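Side-chain contacts in ribokinase (Arabidopsis thaliana, PDB 6ILS), which catalyses the magnesium-dependent transfer of a phosphate from ATP to O-5 of D-ribose, giving D-ribose 5-phosphate: residues G198-T201 and E205-S208; A232-I235 and K239-Q242; S10-I15 and G115-A120; G39-N44 and A257-T262; V153-K158 and P176-D181. All blocks are in the same frame, centred on the assembly; numbering follows the deposited sequence.

Interactions 3 and 4 supply seven of the eight residues of the ribose pocket, Glu144 being the other. Their centres are 14 Å apart, and the backbones of 10-15 and 39-44 are joined through Ser10 to Ala43 and Asn12 to Gly39. Interaction 4 also reaches ATP, so it borders both substrates. Interactions 1 and 2 lie about 10 and 11 Å from ATP, measured from the side chains of Thr201 and Ala232, and 24 and 22 Å from interaction 4, centre to centre. They touch where Phe234 packs on Ile207 and Ser208. Interaction 5, about 21 Å from interaction 4 between centres, joins two helices beside the large sheet. Interactions 1, 2 and 5 are all nested between the segments of interaction 4.

Interaction 1 (G198-T201 and E205-S208); sequences GMPT and EQIS
With CG anti to its own carbonyl carbon (chi1 -75°) and the chain extended beyond it (chi2 178°), Gln206 carries its amide out from helix 204-216 and lays it against the ring of Pro200. The two side chains cross at about a right angle. NE2 of Gln206 lies 3.5 Å from CG of Pro200, and CD of Gln206 lies 3.7 Å from the same carbon. Closer to the helix, CB of Gln206 rests 3.3 Å from the carbonyl O of Pro200, an acceptor that this contact buries and that has no hydrogen-bond partner in the model. One residue on, Ile207 uses its CG1 branch, 3.9 Å from CB of Thr201, to pack against the end of the connection at Thr201. The oxygens of these side chains bond outside the two segments: OE1 of Gln206 accepts from the backbone N of Glu202, and OG1 of Thr201 bonds to the carbonyl O of Glu190 on the preceding helix. An alanine in place of Gln206 would probably uncover one side of the proline ring and leave the Glu202 amide without its acceptor. The 198-201 connection between helices 190-197 and 204-216 therefore meets the second helix by van der Waals contact, with no hydrogen bond spanning the two segments.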
# COMPACT_ATOMS: atom_id res chain seq x y z
N GLY B 198 4.63 32.54 -11.59
CA GLY B 198 4.01 32.68 -12.89
C GLY B 198 4.99 33.14 -13.96
O GLY B 198 4.58 33.60 -15.02
N MET B 199 6.29 33.01 -13.68
CA MET B 199 7.33 33.46 -14.60
C MET B 199 8.14 32.29 -15.14
O MET B 199 8.20 31.23 -14.51
CB MET B 199 8.24 34.46 -13.90
CG MET B 199 7.44 35.45 -13.10
SD MET B 199 8.39 36.77 -12.35
CE MET B 199 7.06 37.65 -11.53
N PRO B 200 8.73 32.45 -16.32
CA PRO B 200 9.53 31.36 -16.89
C PRO B 200 10.83 31.16 -16.11
O PRO B 200 11.29 32.09 -15.46
CB PRO B 200 9.80 31.83 -18.32
CG PRO B 200 9.76 33.33 -18.23
CD PRO B 200 8.72 33.64 -17.20
N THR B 201 11.40 29.97 -16.18
CA THR B 201 12.60 29.65 -15.42
C THR B 201 13.54 28.81 -16.27
O THR B 201 14.22 27.91 -15.77
CB THR B 201 12.26 28.92 -14.10
OG1 THR B 201 11.32 27.87 -14.36
CG2 THR B 201 11.65 29.88 -13.09
N GLU B 205 18.96 34.08 -16.00
CA GLU B 205 18.40 35.42 -15.94
C GLU B 205 16.93 35.36 -15.52
O GLU B 205 16.50 36.08 -14.63
CB GLU B 205 18.53 36.14 -17.28
CG GLU B 205 17.87 37.51 -17.30
CD GLU B 205 18.57 38.52 -16.39
OE1 GLU B 205 19.76 38.29 -16.05
OE2 GLU B 205 17.93 39.53 -16.03
N GLN B 206 16.17 34.49 -16.18
CA GLN B 206 14.75 34.29 -15.84
C GLN B 206 14.58 33.84 -14.38
O GLN B 206 13.71 34.35 -13.66
CB GLN B 206 14.12 33.26 -16.78
CG GLN B 206 13.85 33.82 -18.18
CD GLN B 206 13.28 32.80 -19.14
OE1 GLN B 206 13.38 31.59 -18.93
NE2 GLN B 206 12.67 33.29 -20.22
N ILE B 207 15.41 32.90 -13.96
CA ILE B 207 15.35 32.42 -12.57
C ILE B 207 15.62 33.57 -11.61
O ILE B 207 14.90 33.74 -10.64
CB ILE B 207 16.34 31.27 -12.34
CG1 ILE B 207 15.88 30.03 -13.12
CG2 ILE B 207 16.51 30.98 -10.86
CD1 ILE B 207 16.93 28.92 -13.21
N SER B 208 16.63 34.38 -11.89
CA SER B 208 16.96 35.51 -11.03
C SER B 208 15.81 36.51 -10.92
O SER B 208 15.58 37.10 -9.86
CB SER B 208 18.21 36.23 -11.55
OG SER B 208 19.27 35.29 -11.67

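Interaction 2 (A232-I235 and K239-Q242); sequences ALFI and KPIQ
Two backbone hydrogen bonds tie Leu233 to Ile241, a hydrogen-bonded antiparallel pair. Leu233 N gives its proton to Ile241 O at 2.9 Å, and Ile241 N answers to Leu233 O at 3.0 Å with a nearly straight bond (172°). Weaker CA-H...O contacts flank them: Ala232 CA stands 3.1 Å from Ile241 O, and Pro240 CA 3.5 Å from Leu233 O. A water also lies 2.7 Å from Leu233 O and the same distance from Lys239 O, where the second strand has not yet begun. The two segments form the beta hairpin of strands 231-235 and 241-243 at one end of the nine-stranded sheet, 241-243 being its outermost strand within the chain. Leu233 and Ile241 point to the same face, where both touch His275. On the other face, CB of Ala232 touches CG of Gln242 at 4.1 Å. There too Phe234, its CG anti to the carbonyl carbon (chi1 -61°), brings its ring beside Pro240 and sets the CD2-CE2 side obliquely against it, CD2 being 3.6 Å from CG of the proline. A serine at Phe234 would probably open a gap between Pro240 and helix 204-216, whose Ile207, Ser208 and Val211 also pack on the ring.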
# COMPACT_ATOMS: atom_id res chain seq x y z
N ALA B 232 21.29 27.19 -6.46
CA ALA B 232 21.77 28.54 -6.20
C ALA B 232 21.05 29.12 -5.00
O ALA B 232 19.89 28.81 -4.76
CB ALA B 232 21.59 29.44 -7.44
N LEU B 233 21.78 29.93 -4.23
CA LEU B 233 21.24 30.59 -3.06
C LEU B 233 21.20 32.09 -3.32
O LEU B 233 22.25 32.73 -3.49
CB LEU B 233 22.06 30.31 -1.82
CG LEU B 233 21.59 30.98 -0.52
CD1 LEU B 233 20.21 30.46 -0.09
CD2 LEU B 233 22.60 30.79 0.59
N PHE B 234 19.99 32.63 -3.38
CA PHE B 234 19.79 34.07 -3.53
C PHE B 234 19.46 34.68 -2.19
O PHE B 234 18.54 34.23 -1.51
CB PHE B 234 18.66 34.39 -4.51
CG PHE B 234 18.88 33.88 -5.91
CD1 PHE B 234 18.64 32.55 -6.23
CD2 PHE B 234 19.28 34.74 -6.91
CE1 PHE B 234 18.83 32.09 -7.52
CE2 PHE B 234 19.47 34.28 -8.20
CZ PHE B 234 19.24 32.96 -8.50
N ILE B 235 20.20 35.71 -1.81
CA ILE B 235 19.90 36.47 -0.60
C ILE B 235 19.69 37.93 -1.01
O ILE B 235 20.51 38.50 -1.73
CB ILE B 235 21.04 36.37 0.41
CG1 ILE B 235 21.28 34.89 0.77
CG2 ILE B 235 20.74 37.20 1.64
CD1 ILE B 235 22.45 34.69 1.70
N LYS B 239 25.02 39.14 -3.81
CA LYS B 239 25.28 38.41 -5.03
C LYS B 239 24.86 36.95 -4.82
O LYS B 239 25.15 36.39 -3.77
CB LYS B 239 26.77 38.50 -5.39
CG LYS B 239 27.13 37.92 -6.74
CD LYS B 239 28.65 37.90 -6.94
CE LYS B 239 29.02 37.12 -8.19
NZ LYS B 239 30.50 37.04 -8.38
N PRO B 240 24.17 36.36 -5.80
CA PRO B 240 23.76 34.95 -5.73
C PRO B 240 24.97 34.02 -5.69
O PRO B 240 26.02 34.35 -6.26
CB PRO B 240 22.97 34.74 -7.03
CG PRO B 240 22.54 36.12 -7.45
CD PRO B 240 23.66 37.01 -7.01
N ILE B 241 24.84 32.89 -5.01
CA ILE B 241 25.87 31.86 -4.98
C ILE B 241 25.40 30.68 -5.80
O ILE B 241 24.29 30.20 -5.60
CB ILE B 241 26.17 31.41 -3.54
CG1 ILE B 241 26.53 32.62 -2.69
CG2 ILE B 241 27.30 30.39 -3.51
CD1 ILE B 241 26.48 32.35 -1.23
N GLN B 242 26.22 30.21 -6.74
CA GLN B 242 25.82 29.07 -7.54
C GLN B 242 26.68 27.86 -7.19
O GLN B 242 27.86 28.00 -6.87
CB GLN B 242 25.93 29.39 -9.03
CG GLN B 242 25.03 30.53 -9.48
CD GLN B 242 25.20 30.86 -10.96
OE1 GLN B 242 25.71 31.93 -11.31
NE2 GLN B 242 24.76 29.96 -11.83
O HOH W 1 23.56 34.74 -2.25

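Interaction 3 (S10-I15 and G115-A120); sequences SANADI and GANMKA. With RIB (alpha-D-ribofuranose), chain F.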
# COMPACT_ATOMS: atom_id res chain seq x y z
N SER B 10 5.08 15.88 6.50
CA SER B 10 4.40 14.67 6.05
C SER B 10 5.18 13.37 6.20
O SER B 10 6.40 13.35 6.12
CB SER B 10 4.03 14.82 4.60
OG SER B 10 5.21 15.06 3.83
N ALA B 11 4.43 12.28 6.34
CA ALA B 11 4.98 10.94 6.30
C ALA B 11 4.06 10.10 5.41
O ALA B 11 2.87 10.08 5.62
CB ALA B 11 5.08 10.33 7.70
N ASN B 12 4.64 9.46 4.39
CA ASN B 12 3.91 8.64 3.42
C ASN B 12 4.48 7.24 3.33
O ASN B 12 5.70 7.08 3.37
CB ASN B 12 3.97 9.24 2.00
CG ASN B 12 3.21 10.52 1.86
OD1 ASN B 12 2.19 10.74 2.53
ND2 ASN B 12 3.67 11.38 0.95
N ALA B 13 3.63 6.25 3.15
CA ALA B 13 4.11 4.99 2.60
C ALA B 13 4.08 5.14 1.09
O ALA B 13 3.06 5.49 0.52
CB ALA B 13 3.25 3.81 3.05
N ASP B 14 5.22 4.92 0.45
CA ASP B 14 5.33 5.05 -0.99
C ASP B 14 5.11 3.69 -1.66
O ASP B 14 5.94 2.80 -1.50
CB ASP B 14 6.69 5.63 -1.37
CG ASP B 14 6.82 7.12 -1.01
OD1 ASP B 14 5.77 7.81 -0.93
OD2 ASP B 14 7.97 7.59 -0.85
N ILE B 15 4.00 3.55 -2.37
CA ILE B 15 3.63 2.29 -3.02
C ILE B 15 4.02 2.31 -4.50
O ILE B 15 3.29 2.84 -5.33
CB ILE B 15 2.13 1.99 -2.93
CG1 ILE B 15 1.58 2.22 -1.51
CG2 ILE B 15 1.86 0.55 -3.37
CD1 ILE B 15 1.97 1.18 -0.54
N GLY B 115 -4.51 11.54 3.87
CA GLY B 115 -4.69 10.83 5.11
C GLY B 115 -4.43 11.68 6.34
O GLY B 115 -4.82 12.85 6.40
N ALA B 116 -3.73 11.08 7.31
CA ALA B 116 -3.42 11.75 8.57
C ALA B 116 -2.59 13.01 8.34
O ALA B 116 -2.64 13.93 9.16
CB ALA B 116 -2.69 10.80 9.51
N ASN B 117 -1.82 13.04 7.25
CA ASN B 117 -0.96 14.21 6.97
C ASN B 117 -1.79 15.48 6.80
O ASN B 117 -1.36 16.58 7.18
CB ASN B 117 -0.12 14.00 5.71
CG ASN B 117 0.96 12.95 5.89
OD1 ASN B 117 1.67 12.92 6.90
ND2 ASN B 117 1.11 12.09 4.89
N MET B 118 -2.98 15.32 6.20
CA MET B 118 -3.85 16.45 5.90
C MET B 118 -5.00 16.60 6.90
O MET B 118 -5.54 17.69 7.07
CB MET B 118 -4.42 16.32 4.49
CG MET B 118 -3.41 16.54 3.37
SD MET B 118 -2.64 18.16 3.42
CE MET B 118 -3.99 19.23 2.92
N LYS B 119 -5.36 15.51 7.57
CA LYS B 119 -6.63 15.50 8.30
C LYS B 119 -6.55 15.26 9.80
O LYS B 119 -7.56 15.39 10.49
CB LYS B 119 -7.55 14.45 7.65
CG LYS B 119 -8.02 14.89 6.27
CD LYS B 119 -8.77 13.79 5.54
CE LYS B 119 -9.36 14.29 4.23
NZ LYS B 119 -10.04 13.20 3.49
N ALA B 120 -5.37 14.95 10.33
CA ALA B 120 -5.28 14.59 11.74
C ALA B 120 -4.62 15.64 12.62
O ALA B 120 -4.21 15.35 13.74
CB ALA B 120 -4.52 13.28 11.89
O5 RIB F . 10.22 13.89 -2.14
C5 RIB F . 9.87 12.53 -2.04
C4 RIB F . 8.60 12.40 -1.50
O4 RIB F . 7.56 13.20 -2.24
C3 RIB F . 8.17 10.89 -1.78
O3 RIB F . 8.69 10.04 -0.66
C2 RIB F . 6.92 10.91 -1.97
O2 RIB F . 6.16 10.25 -0.88
C1 RIB F . 6.46 12.50 -2.14
O1 RIB F . 5.72 12.91 -1.05
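Asn117 lays its amide against the backbone of Ala11 and grips both polar atoms of that residue. Its OD1 accepts from Ala11 N at 2.9 Å along a nearly straight N-H (169°), while its ND2 donates to Ala11 O at 2.8 Å. The carbonyl oxygen lies almost in the plane of the Asn117 amide, yet the donor sits well above the plane of the Ala11 carbonyl, 54° out of it. With two bonds to one residue, the amide is fixed against rotation. OD1 also comes within 3.4 Å of Ser10 CA. The first torsion of Asn117, CG anti to its carbonyl carbon (chi1 -69°), points the amide from the short helix 116-119 toward the chain entering strand 12-18. That strand belongs to the small four-stranded sheet that forms the lid over the sugar in ribokinases and the dimer contact, where Ile15 packs on His67 of the second subunit. Ser10 OG, meanwhile, bonds to Glu144, another residue of the pocket. Farther along, Asp14 offers one carboxylate oxygen to each of two neighbouring sugar hydroxyls: O2 of the ribose donates to OD1 at 2.5 Å, so short that the exact length is doubtful, and O3 donates to OD2 at 2.6 Å.

Interaction 4 (G39-N44 and A257-T262); sequences GGKGAN and AGDTFT. With RIB (alpha-D-ribofuranose), chain F; ATP (adenosine-5'-triphosphate), chain E.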
# COMPACT_ATOMS: atom_id res chain seq x y z
N GLY B 39 8.52 6.98 3.28
CA GLY B 39 8.81 8.21 2.56
C GLY B 39 7.93 9.35 3.04
O GLY B 39 7.50 9.37 4.19
N GLY B 40 7.64 10.27 2.14
CA GLY B 40 7.02 11.52 2.51
C GLY B 40 8.09 12.58 2.66
O GLY B 40 9.16 12.32 3.23
N LYS B 41 7.81 13.81 2.21
CA LYS B 41 8.86 14.85 2.23
C LYS B 41 9.32 15.15 3.64
O LYS B 41 10.50 15.32 3.87
CB LYS B 41 8.37 16.12 1.52
CG LYS B 41 8.29 15.90 0.02
CD LYS B 41 7.68 17.05 -0.76
CE LYS B 41 7.58 16.63 -2.24
NZ LYS B 41 8.93 16.39 -2.85
N GLY B 42 8.40 15.19 4.60
CA GLY B 42 8.77 15.49 5.97
C GLY B 42 9.61 14.38 6.59
O GLY B 42 10.64 14.65 7.18
N ALA B 43 9.14 13.14 6.47
CA ALA B 43 9.89 12.02 7.04
C ALA B 43 11.25 11.90 6.36
O ALA B 43 12.25 11.60 7.01
CB ALA B 43 9.09 10.69 6.92
N ASN B 44 11.30 12.12 5.05
CA ASN B 44 12.58 12.08 4.32
C ASN B 44 13.56 13.08 4.87
O ASN B 44 14.73 12.78 5.07
CB ASN B 44 12.39 12.36 2.83
CG ASN B 44 11.74 11.23 2.08
OD1 ASN B 44 11.62 10.12 2.60
ND2 ASN B 44 11.35 11.49 0.84
N ALA B 257 16.04 12.92 -3.28
CA ALA B 257 17.27 13.72 -3.41
C ALA B 257 17.05 15.20 -3.15
O ALA B 257 17.91 15.87 -2.56
CB ALA B 257 17.89 13.51 -4.78
N GLY B 258 15.92 15.74 -3.59
CA GLY B 258 15.60 17.12 -3.26
C GLY B 258 15.41 17.28 -1.76
O GLY B 258 15.80 18.30 -1.18
N ASP B 259 14.80 16.29 -1.12
CA ASP B 259 14.63 16.31 0.32
C ASP B 259 15.97 16.27 1.03
O ASP B 259 16.19 16.99 2.01
CB ASP B 259 13.76 15.14 0.78
CG ASP B 259 12.34 15.23 0.25
OD1 ASP B 259 11.80 16.36 0.26
OD2 ASP B 259 11.78 14.20 -0.19
N THR B 260 16.86 15.43 0.52
CA THR B 260 18.21 15.32 1.06
C THR B 260 18.94 16.65 0.93
O THR B 260 19.59 17.12 1.87
CB THR B 260 18.97 14.21 0.32
OG1 THR B 260 18.33 12.95 0.57
CG2 THR B 260 20.41 14.15 0.78
N PHE B 261 18.83 17.24 -0.26
CA PHE B 261 19.50 18.52 -0.52
C PHE B 261 19.08 19.56 0.51
O PHE B 261 19.91 20.24 1.14
CB PHE B 261 19.20 19.02 -1.94
CG PHE B 261 19.97 20.28 -2.30
CD1 PHE B 261 19.47 21.54 -1.99
CD2 PHE B 261 21.20 20.19 -2.91
CE1 PHE B 261 20.19 22.69 -2.29
CE2 PHE B 261 21.93 21.34 -3.22
CZ PHE B 261 21.42 22.59 -2.90
N THR B 262 17.77 19.68 0.70
CA THR B 262 17.23 20.73 1.56
C THR B 262 17.57 20.47 3.03
O THR B 262 18.01 21.37 3.74
CB THR B 262 15.68 20.84 1.40
OG1 THR B 262 15.38 21.00 0.01
CG2 THR B 262 15.16 22.03 2.17
O5 RIB F . 10.22 13.89 -2.14
C5 RIB F . 9.87 12.53 -2.04
C4 RIB F . 8.60 12.40 -1.50
O4 RIB F . 7.56 13.20 -2.24
C3 RIB F . 8.17 10.89 -1.78
O3 RIB F . 8.69 10.04 -0.66
C2 RIB F . 6.92 10.91 -1.97
O2 RIB F . 6.16 10.25 -0.88
C1 RIB F . 6.46 12.50 -2.14
O1 RIB F . 5.72 12.91 -1.05
PG ATP E . 13.28 18.53 -6.31
O1G ATP E . 12.84 19.45 -5.23
O2G ATP E . 13.26 17.09 -5.82
O3G ATP E . 12.38 18.60 -7.50
PB ATP E . 15.32 18.98 -8.19
O1B ATP E . 16.71 19.46 -8.17
O2B ATP E . 14.57 19.90 -9.05
O3B ATP E . 14.76 18.99 -6.71
PA ATP E . 16.11 16.35 -9.14
O1A ATP E . 16.57 16.53 -10.58
O2A ATP E . 15.45 15.01 -8.97
O3A ATP E . 15.08 17.49 -8.76
O5' ATP E . 17.36 16.41 -8.20
C5' ATP E . 17.20 16.38 -6.79
C4' ATP E . 18.62 16.69 -6.14
O4' ATP E . 19.65 15.67 -6.67
C3' ATP E . 19.01 17.83 -6.53
O3' ATP E . 19.72 18.50 -5.46
C2' ATP E . 20.07 17.58 -7.78
O2' ATP E . 20.93 18.75 -7.86
C1' ATP E . 20.66 16.49 -7.52
N9 ATP E . 20.86 15.70 -8.75
C8 ATP E . 20.14 15.31 -9.84
N7 ATP E . 20.96 14.56 -10.63
C5 ATP E . 22.19 14.49 -10.01
C6 ATP E . 23.37 13.86 -10.38
N6 ATP E . 23.63 13.08 -11.56
N1 ATP E . 24.44 13.95 -9.58
C2 ATP E . 24.37 14.65 -8.40
N3 ATP E . 23.22 15.27 -8.03
C4 ATP E . 22.12 15.18 -8.85
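Asp259 OD2 is met from two directions, by the ribose and by Asn44. The sugar's O5, the hydroxyl that receives the phosphate, donates to Asp259 OD2 at 2.5 Å, and Lys41 NZ donates to the same O5 at 2.9 Å. Asn44 ND2 reaches Asp259 OD2 at 2.9 Å with a virtually straight N-H (176°), coming to the anti side of the carboxylate and 33° out of its plane; a second, weak bond runs from ND2 to O3 of the ribose. Gly40 N donates to that O3 of the ribose at 3.0 Å. Lys41 crosses Asp259 at about a right angle, CG 3.5 Å from OD1, and a bend at its last torsion (chi4 -64°) turns NZ onto the sugar. NZ stays beyond salt-bridge range of the carboxylate.

Behind this shell, Gln45 NE2 bonds to Asp259 OD1, so both carboxylate oxygens have partners and the group is held against turning. Gly258 and Asp259 end the GAGD signature of PfkB kinases at the start of helix 257-270; Gly258 CA lies 3.5 Å from O2G of ATP, and a CB on it would clash with that oxygen. The helix N-terminus would probably favour the negative phosphates. Ribose O5 and the gamma phosphate of ATP are not in contact, consistent with a state before transfer. An aspartate oxygen accepting from O5, with a lysine on that same hydroxyl, fits the predicted role of Asp259 as proton acceptor.

Interaction 5 (V153-K158 and P176-D181); sequences VAKAVK and PNELLD
Lys155 and Glu178 reach for each other from two helices, their side chains crossing at about a right angle. Both are stretched out. Lys155 is extended all the way beyond CG, and Glu178 has CG anti to its backbone N (chi1 -172°), which swings its carboxylate over to the lysine. NZ of Lys155 forms a salt bridge with OE2 of Glu178. The modelled separation of 2.3 Å between Lys155 NZ and Glu178 OE2 is very short for such a pair, and its exact value is doubtful; both side chains are exposed. Just behind the charged ends, CE of Lys155 lies 3.6 Å from CG of Glu178.

These helices, 147-158 and 177-180, are the connections in two successive beta-alpha-beta crossovers, linking strand 138-143 to 164-170 and then 164-170 to 185-187, so they lie side by side against one face of the large sheet. Toward the sheet the contact turns apolar. CB of Ala154 points at the other helix, while Leu179 starts off away from it and comes back through its CD1 branch, which ends 4.2 Å from CB of Ala154. Leu179 also rests on Leu166 of strand 164-170 and on Asn150 and Ile151 of the longer helix. Ile151 touches the side chain of Glu178 as well, and Ser182, which follows Asp181, packs against both Ala154 and Lys155.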
# COMPACT_ATOMS: atom_id res chain seq x y z
N VAL B 153 3.13 27.13 12.73
CA VAL B 153 4.48 26.75 13.13
C VAL B 153 5.47 27.88 12.82
O VAL B 153 6.28 28.27 13.66
CB VAL B 153 4.92 25.45 12.41
CG1 VAL B 153 6.42 25.22 12.58
CG2 VAL B 153 4.12 24.28 12.94
N ALA B 154 5.39 28.41 11.61
CA ALA B 154 6.32 29.44 11.17
C ALA B 154 6.21 30.68 12.06
O ALA B 154 7.22 31.22 12.50
CB ALA B 154 6.07 29.80 9.73
N LYS B 155 4.97 31.08 12.35
CA LYS B 155 4.74 32.25 13.21
C LYS B 155 5.27 32.02 14.62
O LYS B 155 5.80 32.94 15.24
CB LYS B 155 3.25 32.60 13.25
CG LYS B 155 2.79 33.28 11.98
CD LYS B 155 1.34 33.73 12.05
CE LYS B 155 0.94 34.36 10.73
NZ LYS B 155 -0.41 34.98 10.77
N ALA B 156 5.17 30.79 15.10
CA ALA B 156 5.67 30.45 16.43
C ALA B 156 7.19 30.52 16.49
O ALA B 156 7.78 30.65 17.57
CB ALA B 156 5.19 29.06 16.85
N VAL B 157 7.85 30.41 15.34
CA VAL B 157 9.30 30.45 15.34
C VAL B 157 9.80 31.86 15.15
O VAL B 157 10.66 32.30 15.90
CB VAL B 157 9.90 29.59 14.24
CG1 VAL B 157 11.39 29.65 14.36
CG2 VAL B 157 9.43 28.15 14.36
N LYS B 158 9.28 32.54 14.14
CA LYS B 158 9.61 33.94 13.88
C LYS B 158 9.63 34.72 15.20
O LYS B 158 10.59 35.43 15.50
CB LYS B 158 8.62 34.56 12.88
N PRO B 176 0.13 30.73 0.47
CA PRO B 176 -0.45 31.89 1.16
C PRO B 176 0.62 32.89 1.56
O PRO B 176 1.66 32.49 2.08
CB PRO B 176 -1.08 31.26 2.41
CG PRO B 176 -1.28 29.82 2.07
CD PRO B 176 -0.14 29.47 1.17
N ASN B 177 0.37 34.17 1.34
CA ASN B 177 1.37 35.19 1.64
C ASN B 177 1.66 35.28 3.11
O ASN B 177 2.74 35.69 3.52
CB ASN B 177 0.91 36.56 1.12
CG ASN B 177 0.97 36.63 -0.37
OD1 ASN B 177 2.01 36.36 -0.97
ND2 ASN B 177 -0.16 36.95 -0.99
N GLU B 178 0.67 34.90 3.90
CA GLU B 178 0.83 34.84 5.33
C GLU B 178 1.94 33.85 5.66
O GLU B 178 2.70 34.03 6.61
CB GLU B 178 -0.49 34.43 5.97
CG GLU B 178 -0.50 34.51 7.46
CD GLU B 178 -1.84 34.12 8.02
OE1 GLU B 178 -2.68 33.63 7.24
OE2 GLU B 178 -2.05 34.30 9.24
N LEU B 179 2.06 32.81 4.84
CA LEU B 179 3.09 31.80 5.07
C LEU B 179 4.44 32.33 4.60
O LEU B 179 5.43 32.29 5.34
CB LEU B 179 2.73 30.49 4.38
CG LEU B 179 3.74 29.34 4.58
CD1 LEU B 179 4.05 29.13 6.06
CD2 LEU B 179 3.22 28.06 3.94
N LEU B 180 4.49 32.81 3.36
CA LEU B 180 5.71 33.43 2.81
C LEU B 180 6.28 34.51 3.72
O LEU B 180 7.50 34.62 3.89
CB LEU B 180 5.42 34.01 1.41
CG LEU B 180 5.03 33.01 0.33
CD1 LEU B 180 4.61 33.70 -0.96
CD2 LEU B 180 6.16 32.01 0.05
N ASP B 181 5.42 35.32 4.34
CA ASP B 181 5.88 36.38 5.24
C ASP B 181 6.49 35.87 6.54
O ASP B 181 7.12 36.64 7.26
CB ASP B 181 4.72 37.32 5.61
CG ASP B 181 4.50 38.41 4.58
OD1 ASP B 181 5.48 38.85 3.94
OD2 ASP B 181 3.33 38.82 4.41